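Local coordinates for replicase polyprotein 1a (Avian infectious bronchitis virus, PDB 3LD1), which is of unknown function but belongs to non-structural protein 2, a product cut from the coronavirus replicase polyprotein, at residues A[311-316]-A[346-351]. The protein carries 3 engineered substitutions. Residues are numbered along the deposited sequence; the frame is centred on the assembly and turned at random.
Sequences IPVESE and ALHDVH
Val313 is the bump that fills a shallow hollow formed by Ala346, Leu347, His348 and Val350, where the loop between strands 302-308 and 316-322 packs across the broken strand 345-355 of the C-terminal, mixed beta-sheet domain. Its two methyls divide the work. CG1, anti to the backbone N (chi1 172°), meets Ala346 CB, 3.9 Å away; CG2, beside the backbone N, faces an arc of three groups. One is Val350 CG2, at 3.7 Å from Val313 CG2, and the two valines meet at a slant. The second is the imidazole of His348, which crosses the valine at about a right angle and offers CD2 to Val313 CG2 at 3.8 Å. The carbonyl oxygen of Leu347 sits between these two in the arc. His348 also forms a hydrogen bond through NE2 to Thr291 OG1, a link to strand 291-298 that should restrict rotation of the imidazole beside the methyl. Tyr328 of strand 325-332 and Val293 of strand 291-298 also touch Val313, so the small hydrophobic cluster extends beyond the two segments. At the break in the strand, Asp349 centres an inverse gamma turn, with a weak Val350 N to His348 O hydrogen bond of 2.9 Å. Val350 follows directly and projects toward the loop; its CG2 lies 3.5 Å from Ile311 O, while its CG1 faces Ile311 CG1 more loosely, at 4.5 Å.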
loop_
_atom_site.group_PDB
_atom_site.type_symbol
_atom_site.label_atom_id
_atom_site.label_comp_id
_atom_site.label_asym_id
_atom_site.label_seq_id
_atom_site.Cartn_x
_atom_site.Cartn_y
_atom_site.Cartn_z
ATOM N N ILE A 311 5.388 16.836 -26.606
ATOM C CA ILE A 311 6.773 16.791 -27.056
ATOM C C ILE A 311 7.666 17.088 -25.872
ATOM O O ILE A 311 7.218 17.694 -24.876
ATOM C CB ILE A 311 7.107 17.778 -28.258
ATOM C CG1 ILE A 311 6.951 19.231 -27.868
ATOM C CG2 ILE A 311 6.307 17.482 -29.518
ATOM C CD1 ILE A 311 8.240 19.792 -27.559
ATOM N N PRO A 312 8.926 16.656 -25.978
ATOM C CA PRO A 312 9.972 16.954 -25.028
ATOM C C PRO A 312 10.043 18.428 -24.609
ATOM O O PRO A 312 10.032 19.359 -25.447
ATOM C CB PRO A 312 11.240 16.536 -25.779
ATOM C CG PRO A 312 10.793 15.339 -26.584
ATOM C CD PRO A 312 9.404 15.753 -27.047
ATOM N N VAL A 313 10.079 18.616 -23.298
ATOM C CA VAL A 313 10.436 19.870 -22.777
ATOM C C VAL A 313 11.939 20.156 -23.019
ATOM O O VAL A 313 12.776 19.378 -22.617
ATOM C CB VAL A 313 10.099 19.924 -21.292
ATOM C CG1 VAL A 313 10.668 21.215 -20.668
ATOM C CG2 VAL A 313 8.568 19.820 -21.106
ATOM N N GLU A 314 12.274 21.277 -23.655
ATOM C CA GLU A 314 13.641 21.655 -23.841
ATOM C C GLU A 314 14.188 22.129 -22.508
ATOM O O GLU A 314 13.481 22.808 -21.739
ATOM C CB GLU A 314 13.739 22.747 -24.916
ATOM C CG GLU A 314 13.395 22.253 -26.335
ATOM C CD GLU A 314 14.223 20.958 -26.733
ATOM O OE1 GLU A 314 15.482 21.032 -26.760
ATOM O OE2 GLU A 314 13.627 19.863 -26.964
ATOM N N SER A 315 15.452 21.791 -22.256
ATOM C CA SER A 315 16.116 22.067 -20.975
ATOM C C SER A 315 16.616 23.522 -20.782
ATOM O O SER A 315 17.052 23.886 -19.658
ATOM C CB SER A 315 17.256 21.078 -20.750
ATOM O OG SER A 315 18.339 21.384 -21.610
ATOM N N GLU A 316 16.531 24.353 -21.841
ATOM C CA GLU A 316 16.800 25.790 -21.697
ATOM C C GLU A 316 15.722 26.549 -22.372
ATOM O O GLU A 316 15.308 26.187 -23.490
ATOM C CB GLU A 316 18.112 26.215 -22.376
ATOM C CG GLU A 316 19.371 25.574 -21.787
ATOM C CD GLU A 316 20.601 26.389 -22.061
ATOM O OE1 GLU A 316 20.515 27.575 -22.476
ATOM O OE2 GLU A 316 21.680 25.842 -21.828
ATOM N N ALA A 346 10.160 22.117 -14.829
ATOM C CA ALA A 346 9.100 22.286 -15.801
ATOM C C ALA A 346 8.334 21.000 -15.834
ATOM O O ALA A 346 8.919 19.879 -15.832
ATOM C CB ALA A 346 9.648 22.597 -17.166
ATOM N N LEU A 347 7.029 21.128 -15.828
ATOM C CA LEU A 347 6.185 19.939 -15.889
ATOM C C LEU A 347 5.859 19.592 -17.325
ATOM O O LEU A 347 6.015 20.426 -18.197
ATOM C CB LEU A 347 4.903 20.288 -15.222
ATOM C CG LEU A 347 4.668 20.026 -13.745
ATOM C CD1 LEU A 347 5.900 20.078 -12.750
ATOM C CD2 LEU A 347 3.628 20.966 -13.364
ATOM N N HIS A 348 5.381 18.387 -17.604
ATOM C CA HIS A 348 5.238 18.085 -19.024
ATOM C C HIS A 348 3.849 18.439 -19.658
ATOM O O HIS A 348 3.488 17.860 -20.696
ATOM C CB HIS A 348 5.613 16.637 -19.313
ATOM C CG HIS A 348 6.954 16.241 -18.799
ATOM N ND1 HIS A 348 7.222 14.967 -18.355
ATOM C CD2 HIS A 348 8.108 16.929 -18.680
ATOM C CE1 HIS A 348 8.489 14.882 -17.988
ATOM N NE2 HIS A 348 9.039 16.070 -18.148
ATOM N N ASP A 349 3.077 19.375 -19.091
ATOM C CA ASP A 349 1.838 19.711 -19.760
ATOM C C ASP A 349 1.971 20.710 -20.899
ATOM O O ASP A 349 1.444 21.831 -20.831
ATOM C CB ASP A 349 0.792 20.111 -18.770
ATOM C CG ASP A 349 0.625 19.065 -17.715
ATOM O OD1 ASP A 349 1.542 18.961 -16.899
ATOM O OD2 ASP A 349 -0.377 18.315 -17.717
ATOM N N VAL A 350 2.650 20.277 -21.962
ATOM C CA VAL A 350 3.108 21.198 -22.955
ATOM C C VAL A 350 1.959 21.761 -23.797
ATOM O O VAL A 350 1.191 21.008 -24.348
ATOM C CB VAL A 350 4.200 20.567 -23.845
ATOM C CG1 VAL A 350 4.725 21.630 -24.835
ATOM C CG2 VAL A 350 5.360 20.078 -23.020
ATOM N N HIS A 351 1.851 23.094 -23.871
ATOM C CA HIS A 351 0.925 23.753 -24.800
ATOM C C HIS A 351 1.637 24.527 -25.943
ATOM O O HIS A 351 2.733 25.052 -25.760
ATOM C CB HIS A 351 -0.027 24.659 -24.018
ATOM C CG HIS A 351 -0.983 23.918 -23.110
ATOM N ND1 HIS A 351 -0.559 23.123 -22.069
ATOM C CD2 HIS A 351 -2.346 23.873 -23.080
ATOM C CE1 HIS A 351 -1.616 22.606 -21.449
ATOM N NE2 HIS A 351 -2.713 23.020 -22.059
#